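Local coordinates for protein transcription termination factor FttA (Methanosarcina mazei, PDB 2XR1) that probably terminates transcription genome-wide by cutting nascent RNA at the polymerase exit channel and degrading it 5' to 3', working as a homodimeric two-zinc nuclease, at residues 182-188 / 200-205; 401-405 / 438-442; 216-220 / 541-545. All blocks are in the same frame, centred on the assembly; numbering follows the deposited sequence.

Contact 1 (182-188 / 200-205)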
loop_
_atom_site.group_PDB
_atom_site.type_symbol
_atom_site.label_atom_id
_atom_site.label_comp_id
_atom_site.label_asym_id
_atom_site.label_seq_id
_atom_site.Cartn_x
_atom_site.Cartn_y
_atom_site.Cartn_z
ATOM N N GLN B 182 5.763 7.697 14.197
ATOM C CA GLN B 182 6.708 6.689 13.825
ATOM C C GLN B 182 5.952 5.441 13.465
ATOM O O GLN B 182 4.976 5.081 14.141
ATOM C CB GLN B 182 7.804 6.460 14.882
ATOM C CG GLN B 182 7.385 6.547 16.359
ATOM C CD GLN B 182 8.533 7.023 17.281
ATOM O OE1 GLN B 182 9.543 7.576 16.815
ATOM N NE2 GLN B 182 8.368 6.820 18.586
ATOM N N TRP B 183 6.350 4.871 12.322
ATOM C CA TRP B 183 5.940 3.566 11.875
ATOM C C TRP B 183 6.891 3.108 10.776
ATOM O O TRP B 183 7.662 3.908 10.218
ATOM C CB TRP B 183 4.495 3.538 11.393
ATOM C CG TRP B 183 4.056 4.648 10.530
ATOM C CD1 TRP B 183 3.297 5.693 10.898
ATOM C CD2 TRP B 183 4.280 4.793 9.126
ATOM N NE1 TRP B 183 3.047 6.497 9.836
ATOM C CE2 TRP B 183 3.662 5.966 8.731
ATOM C CE3 TRP B 183 4.948 4.043 8.172
ATOM C CZ2 TRP B 183 3.704 6.417 7.430
ATOM C CZ3 TRP B 183 5.016 4.508 6.896
ATOM C CH2 TRP B 183 4.370 5.672 6.530
ATOM N N VAL B 184 6.863 1.814 10.512
ATOM C CA VAL B 184 7.610 1.237 9.436
ATOM C C VAL B 184 6.705 0.197 8.765
ATOM O O VAL B 184 5.939 -0.487 9.430
ATOM C CB VAL B 184 8.901 0.550 9.991
ATOM C CG1 VAL B 184 9.830 0.155 8.875
ATOM C CG2 VAL B 184 9.599 1.503 10.956
ATOM N N ARG B 185 6.779 0.101 7.445
ATOM C CA ARG B 185 6.058 -0.916 6.722
ATOM C C ARG B 185 6.728 -1.327 5.438
ATOM O O ARG B 185 7.526 -0.624 4.911
ATOM C CB ARG B 185 4.656 -0.474 6.484
ATOM C CG ARG B 185 4.539 0.874 5.911
ATOM C CD ARG B 185 3.095 1.308 5.934
ATOM N NE ARG B 185 2.949 2.396 4.999
ATOM C CZ ARG B 185 1.898 2.638 4.245
ATOM N NH1 ARG B 185 0.817 1.871 4.276
ATOM N NH2 ARG B 185 1.947 3.676 3.444
ATOM N N VAL B 186 6.404 -2.508 4.959
ATOM C CA VAL B 186 6.927 -3.038 3.705
ATOM C C VAL B 186 5.781 -3.366 2.754
ATOM O O VAL B 186 4.882 -4.122 3.144
ATOM C CB VAL B 186 7.592 -4.356 3.955
ATOM C CG1 VAL B 186 8.041 -4.945 2.638
ATOM C CG2 VAL B 186 8.719 -4.205 4.967
ATOM N N THR B 187 5.796 -2.788 1.542
ATOM C CA THR B 187 4.836 -3.115 0.484
ATOM C C THR B 187 5.571 -3.951 -0.534
ATOM O O THR B 187 6.721 -3.671 -0.823
ATOM C CB THR B 187 4.265 -1.866 -0.235
ATOM O OG1 THR B 187 3.656 -0.977 0.699
ATOM C CG2 THR B 187 3.193 -2.259 -1.271
ATOM N N ALA B 188 4.922 -4.994 -1.055
ATOM C CA ALA B 188 5.537 -5.877 -2.060
ATOM C C ALA B 188 5.048 -5.478 -3.449
ATOM O O ALA B 188 3.836 -5.317 -3.667
ATOM C CB ALA B 188 5.203 -7.353 -1.780
ATOM N N PHE B 200 10.551 -4.343 -3.619
ATOM C CA PHE B 200 9.906 -4.150 -2.331
ATOM C C PHE B 200 10.012 -2.688 -1.929
ATOM O O PHE B 200 10.981 -1.981 -2.239
ATOM C CB PHE B 200 10.577 -5.042 -1.274
ATOM C CG PHE B 200 10.340 -6.488 -1.487
ATOM C CD1 PHE B 200 9.214 -7.126 -0.905
ATOM C CD2 PHE B 200 11.164 -7.219 -2.303
ATOM C CE1 PHE B 200 8.957 -8.464 -1.129
ATOM C CE2 PHE B 200 10.893 -8.587 -2.548
ATOM C CZ PHE B 200 9.793 -9.209 -1.957
ATOM N N LEU B 201 9.028 -2.200 -1.208
ATOM C CA LEU B 201 9.111 -0.814 -0.731
ATOM C C LEU B 201 9.171 -0.848 0.768
ATOM O O LEU B 201 8.306 -1.419 1.351
ATOM C CB LEU B 201 7.921 -0.013 -1.187
ATOM C CG LEU B 201 8.069 1.476 -0.930
ATOM C CD1 LEU B 201 9.034 2.049 -1.925
ATOM C CD2 LEU B 201 6.621 2.192 -0.923
ATOM N N LEU B 202 10.218 -0.286 1.369
ATOM C CA LEU B 202 10.309 -0.101 2.814
ATOM C C LEU B 202 10.013 1.354 3.039
ATOM O O LEU B 202 10.582 2.188 2.381
ATOM C CB LEU B 202 11.712 -0.434 3.301
ATOM C CG LEU B 202 12.164 -0.041 4.700
ATOM C CD1 LEU B 202 11.364 -0.716 5.815
ATOM C CD2 LEU B 202 13.670 -0.389 4.770
ATOM N N SER B 203 9.104 1.675 3.949
ATOM C CA SER B 203 8.695 3.043 4.074
ATOM C C SER B 203 8.484 3.426 5.520
ATOM O O SER B 203 8.185 2.572 6.383
ATOM C CB SER B 203 7.461 3.354 3.210
ATOM O OG SER B 203 6.268 2.929 3.840
ATOM N N THR B 204 8.706 4.724 5.768
ATOM C CA THR B 204 8.489 5.319 7.067
ATOM C C THR B 204 7.754 6.595 6.759
ATOM O O THR B 204 7.455 6.857 5.620
ATOM C CB THR B 204 9.825 5.600 7.807
ATOM O OG1 THR B 204 10.438 6.819 7.321
ATOM C CG2 THR B 204 10.738 4.437 7.642
ATOM N N PRO B 205 7.436 7.376 7.780
ATOM C CA PRO B 205 6.777 8.635 7.470
ATOM C C PRO B 205 7.648 9.611 6.691
ATOM O O PRO B 205 7.113 10.501 6.006
ATOM C CB PRO B 205 6.412 9.204 8.853
ATOM C CG PRO B 205 6.347 8.028 9.760
ATOM C CD PRO B 205 7.265 6.965 9.184
#
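The beta hairpin that opens the metallo-beta-lactamase domain pairs R185 with S203 and T187 with L201, both as antiparallel hydrogen-bonded pairs. S203 N reaches R185 O at 2.9 Å and R185 N reaches S203 O at 3.0 Å. Two residues on, L201 N donates to T187 O at 2.8 Å, almost straight at 171°, and T187 N returns a bond to L201 O. Strand 636-638 hydrogen-bonds along the other edge of 185-188.

The two faces differ in character. On one, V184 CG1 meets L202 CD1 at 3.5 Å, and both side chains also touch strand 337-343 of the domain's second sheet; further along, A188 CB lies 4.0 Å from F200 CE1. On the other face, the methylene CG of R185 packs 3.4 Å from S203 OG, while the guanidinium forms a salt bridge with E231 of the second subunit.

Before the strand begins, W183 has its CG between the backbone N and the carbonyl carbon (chi1 44°), which brings the indole over P205. P205 CD stands 3.7 Å from the centroid of the six-membered ring, 10° off its normal, a CH-pi contact on one face; S203 OG lies at the ring edge. Y226 of the second subunit also meets this indole, ring planes roughly perpendicular.

The chemistry thus splits the hairpin's duties: apolar branches join the sheets of the sandwich, whereas an arginine and a tryptophan, packed against S203 and P205, reach the second subunit.

Contact 2 (401-405 / 438-442)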
loop_
_atom_site.group_PDB
_atom_site.type_symbol
_atom_site.label_atom_id
_atom_site.label_comp_id
_atom_site.label_asym_id
_atom_site.label_seq_id
_atom_site.Cartn_x
_atom_site.Cartn_y
_atom_site.Cartn_z
ATOM N N GLN B 401 31.317 -34.708 -11.941
ATOM C CA GLN B 401 32.495 -35.236 -12.585
ATOM C C GLN B 401 32.133 -36.497 -13.308
ATOM O O GLN B 401 32.561 -36.705 -14.417
ATOM C CB GLN B 401 33.609 -35.512 -11.576
ATOM C CG GLN B 401 34.215 -34.239 -11.032
ATOM C CD GLN B 401 35.157 -34.456 -9.848
ATOM O OE1 GLN B 401 34.903 -35.286 -8.969
ATOM N NE2 GLN B 401 36.252 -33.700 -9.825
ATOM N N MET B 402 31.311 -37.321 -12.684
ATOM C CA MET B 402 30.904 -38.574 -13.281
ATOM C C MET B 402 30.010 -38.383 -14.499
ATOM O O MET B 402 30.170 -39.079 -15.502
ATOM C CB MET B 402 30.231 -39.469 -12.239
ATOM C CG MET B 402 31.255 -40.057 -11.233
ATOM S SD MET B 402 32.424 -41.238 -12.014
ATOM C CE MET B 402 33.577 -41.572 -10.671
ATOM N N VAL B 403 29.082 -37.441 -14.441
ATOM C CA VAL B 403 28.230 -37.187 -15.600
ATOM C C VAL B 403 29.062 -36.679 -16.768
ATOM O O VAL B 403 28.897 -37.146 -17.900
ATOM C CB VAL B 403 27.144 -36.201 -15.290
ATOM C CG1 VAL B 403 26.481 -35.735 -16.549
ATOM C CG2 VAL B 403 26.149 -36.834 -14.325
ATOM N N VAL B 404 29.973 -35.754 -16.497
ATOM C CA VAL B 404 30.796 -35.196 -17.555
ATOM C C VAL B 404 31.815 -36.221 -18.057
ATOM O O VAL B 404 32.003 -36.363 -19.267
ATOM C CB VAL B 404 31.461 -33.879 -17.127
ATOM C CG1 VAL B 404 32.469 -33.452 -18.156
ATOM C CG2 VAL B 404 30.400 -32.785 -16.968
ATOM N N LYS B 405 32.408 -36.978 -17.138
ATOM C CA LYS B 405 33.344 -38.031 -17.510
ATOM C C LYS B 405 32.685 -39.019 -18.434
ATOM O O LYS B 405 33.208 -39.319 -19.506
ATOM C CB LYS B 405 33.842 -38.783 -16.293
ATOM C CG LYS B 405 34.949 -39.771 -16.586
ATOM C CD LYS B 405 34.901 -40.888 -15.563
ATOM C CE LYS B 405 36.273 -41.375 -15.173
ATOM N NZ LYS B 405 36.155 -42.497 -14.212
ATOM N N GLY B 438 43.023 -35.310 -13.532
ATOM C CA GLY B 438 42.778 -36.433 -14.444
ATOM C C GLY B 438 41.527 -37.242 -14.102
ATOM O O GLY B 438 41.526 -38.466 -14.202
ATOM N N LEU B 439 40.469 -36.538 -13.722
ATOM C CA LEU B 439 39.224 -37.111 -13.218
ATOM C C LEU B 439 38.066 -36.837 -14.183
ATOM O O LEU B 439 37.046 -37.490 -14.117
ATOM C CB LEU B 439 38.934 -36.480 -11.864
ATOM C CG LEU B 439 38.448 -37.232 -10.630
ATOM C CD1 LEU B 439 39.296 -38.412 -10.227
ATOM C CD2 LEU B 439 38.391 -36.190 -9.488
ATOM N N ILE B 440 38.202 -35.831 -15.036
ATOM C CA ILE B 440 37.441 -35.705 -16.290
ATOM C C ILE B 440 38.548 -35.701 -17.337
ATOM O O ILE B 440 39.678 -35.353 -17.001
ATOM C CB ILE B 440 36.694 -34.349 -16.398
ATOM C CG1 ILE B 440 35.669 -34.177 -15.289
ATOM C CG2 ILE B 440 35.985 -34.190 -17.727
ATOM C CD1 ILE B 440 35.037 -32.761 -15.283
ATOM N N PRO B 441 38.265 -36.096 -18.592
ATOM C CA PRO B 441 39.357 -36.083 -19.602
ATOM C C PRO B 441 39.686 -34.687 -20.119
ATOM O O PRO B 441 38.807 -33.836 -20.172
ATOM C CB PRO B 441 38.793 -36.929 -20.748
ATOM C CG PRO B 441 37.670 -37.712 -20.135
ATOM C CD PRO B 441 37.076 -36.809 -19.087
ATOM N N GLU B 442 40.939 -34.450 -20.502
ATOM C CA GLU B 442 41.323 -33.124 -21.001
ATOM C C GLU B 442 40.564 -32.860 -22.306
ATOM O O GLU B 442 40.714 -33.577 -23.295
ATOM C CB GLU B 442 42.841 -32.958 -21.169
ATOM C CG GLU B 442 43.685 -33.642 -20.061
ATOM C CD GLU B 442 45.073 -33.024 -19.855
ATOM O OE1 GLU B 442 45.836 -32.906 -20.852
ATOM O OE2 GLU B 442 45.384 -32.666 -18.681
#
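Apolar packing comes first, because V404 and I440 are the buried pair where helix 393-409 meets the loop 438-442. I440 turns two methyls to the valine: CG2 lies 3.6 Å and CD1 3.9 Å from V404 CG1. With CG1 anti to the backbone N (chi1 171°), V404 presents this branch to the isoleucine, and the two side chains meet obliquely. I440 also packs on L431 and S434 of helix 423-436, and so sits between the two helices. Near the surface, the ring of P441 adds a looser touch, its CD 4.2 Å from K405 CA.

The second kind of contact sets polar groups beside hydrocarbon. The carboxamide of Q401 meets the L439 methyl CD2, which stands obliquely off the amide plane and closer to NE2 (3.3 Å) than to OE1 (3.6 Å). That NE2 has its hydrogen-bond partner outside the two segments, in S434 OG. K405 lays its methylenes along the L439 carbonyl, CG being 4.0 Å from L439 O.

Backbone hydrogen bonds shape each side separately, with none crossing between the segments. K405 N bonds to Q401 O within the helix. Helix 423-436 ends in a Schellman motif whose C-prime residue, G438, takes a positive phi of 56°; L439 N returns to S434 O and G438 N to I435 O, and the reversal presents L439 and I440 to the neighbouring helix.

The direct union of these segments in the beta-CASP domain therefore rests on van der Waals packing, with S434 supplying the nearby polar tie through Q401.

Contact 3 (216-220 / 541-545)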
loop_
_atom_site.group_PDB
_atom_site.type_symbol
_atom_site.label_atom_id
_atom_site.label_comp_id
_atom_site.label_asym_id
_atom_site.label_seq_id
_atom_site.Cartn_x
_atom_site.Cartn_y
_atom_site.Cartn_z
ATOM N N ASN B 216 10.919 -10.190 -14.854
ATOM C CA ASN B 216 10.290 -11.468 -14.603
ATOM C C ASN B 216 11.149 -12.616 -15.164
ATOM O O ASN B 216 11.898 -12.459 -16.150
ATOM C CB ASN B 216 8.872 -11.551 -15.213
ATOM C CG ASN B 216 7.975 -12.558 -14.478
ATOM O OD1 ASN B 216 8.077 -12.716 -13.259
ATOM N ND2 ASN B 216 7.121 -13.234 -15.201
ATOM N N VAL B 217 10.992 -13.764 -14.517
ATOM C CA VAL B 217 11.567 -15.043 -14.905
ATOM C C VAL B 217 10.364 -15.941 -15.030
ATOM O O VAL B 217 9.628 -16.093 -14.059
ATOM C CB VAL B 217 12.472 -15.622 -13.761
ATOM C CG1 VAL B 217 12.867 -17.078 -14.047
ATOM C CG2 VAL B 217 13.709 -14.768 -13.556
ATOM N N GLY B 218 10.149 -16.526 -16.200
ATOM C CA GLY B 218 8.998 -17.421 -16.417
ATOM C C GLY B 218 8.439 -17.355 -17.826
ATOM O O GLY B 218 9.167 -17.014 -18.779
ATOM N N SER B 219 7.149 -17.702 -17.963
ATOM C CA SER B 219 6.478 -17.765 -19.273
ATOM C C SER B 219 6.498 -16.414 -19.979
ATOM O O SER B 219 6.920 -16.338 -21.136
ATOM C CB SER B 219 5.028 -18.253 -19.135
ATOM O OG SER B 219 4.926 -19.635 -19.431
ATOM N N ASP B 220 6.067 -15.354 -19.278
ATOM C CA ASP B 220 5.994 -14.014 -19.878
ATOM C C ASP B 220 7.108 -13.113 -19.390
ATOM O O ASP B 220 7.136 -12.747 -18.218
ATOM C CB ASP B 220 4.654 -13.343 -19.591
ATOM C CG ASP B 220 4.480 -12.043 -20.375
ATOM O OD1 ASP B 220 5.394 -11.200 -20.375
ATOM O OD2 ASP B 220 3.421 -11.862 -21.010
ATOM N N ALA B 541 13.007 -22.319 -12.943
ATOM C CA ALA B 541 11.767 -21.763 -12.435
ATOM C C ALA B 541 10.572 -22.174 -13.293
ATOM O O ALA B 541 10.745 -22.523 -14.451
ATOM C CB ALA B 541 11.865 -20.272 -12.392
ATOM N N ASP B 542 9.379 -22.126 -12.704
ATOM C CA ASP B 542 8.132 -22.242 -13.427
ATOM C C ASP B 542 8.142 -21.439 -14.721
ATOM O O ASP B 542 8.575 -20.287 -14.734
ATOM C CB ASP B 542 6.986 -21.677 -12.582
ATOM C CG ASP B 542 6.596 -22.571 -11.393
ATOM O OD1 ASP B 542 7.084 -23.732 -11.286
ATOM O OD2 ASP B 542 5.781 -22.090 -10.559
ATOM N N GLY B 543 7.640 -22.036 -15.800
ATOM C CA GLY B 543 7.433 -21.329 -17.060
ATOM C C GLY B 543 8.652 -21.272 -17.950
ATOM O O GLY B 543 8.585 -20.776 -19.061
ATOM N N THR B 544 9.782 -21.764 -17.480
ATOM C CA THR B 544 10.981 -21.724 -18.295
ATOM C C THR B 544 11.092 -22.947 -19.184
ATOM O O THR B 544 10.572 -24.010 -18.873
ATOM C CB THR B 544 12.293 -21.578 -17.448
ATOM O OG1 THR B 544 12.418 -22.627 -16.489
ATOM C CG2 THR B 544 12.315 -20.248 -16.735
ATOM N N ILE B 545 11.801 -22.781 -20.296
ATOM C CA ILE B 545 12.087 -23.883 -21.194
ATOM C C ILE B 545 12.817 -24.942 -20.394
ATOM O O ILE B 545 12.429 -26.091 -20.414
ATOM C CB ILE B 545 12.916 -23.417 -22.422
ATOM C CG1 ILE B 545 12.048 -22.575 -23.357
ATOM C CG2 ILE B 545 13.524 -24.596 -23.149
ATOM C CD1 ILE B 545 10.777 -23.257 -23.801
#
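G543 and G218 bring their backbones together, with CA atoms 4.3 Å apart, and V217 adds an apolar contact beside them. G543 occupies the third position of a type II beta turn from A541 to T544, with a positive phi of 85°, and its carbonyl O lies 3.6 Å from both G218 C and S219 N. No hydrogen bond spans the two loops.

G218 is extended in a region of backbone angles open chiefly to glycine (phi 147°), and its CA gives a CA-H...O contact to D542 O at 3.4 Å. G218 O also receives a weak hydrogen bond from N515 ND2.

V217 supplies the apolar part. Its CG1 meets A541 CB at 3.7 Å and T544 CG2, which approaches at a slant, at 4.2 Å. T544 is held by its hydroxyl: OG1 donates to A541 O at 2.6 Å, closing the turn alongside the T544 N bond to the same oxygen, and accepts from R547 N as the N-cap of helix 545-550.

The side chain of V217 is about 4 Å from that of the zinc ligand D249. A metallo-beta-lactamase loop meeting a beta-CASP turn so near the metals is consistent with the two-domain architecture of beta-CASP nucleases, whose two-zinc site lies in the cleft between these domains.

From the N terminus, contact 1 closes first: strand 185-190 turns back through strand 199-203 with 11 residues between the segments, and it is complete before the others begin. Contact 3 then opens at 216-220 and closes only at 541-545, a span of 320 residues. Nested inside it, contact 2 joins 401-405 to 438-442 within the beta-CASP domain. The two short closures are therefore local to one domain each, while contact 3 ties the domains together. Contacts 1 and 2 lie on opposite sides of the chain's centre, their own centres 51 Å apart; contact 3 comes to about 12 Å from contact 1 and about 17 Å from contact 2, nearest atoms.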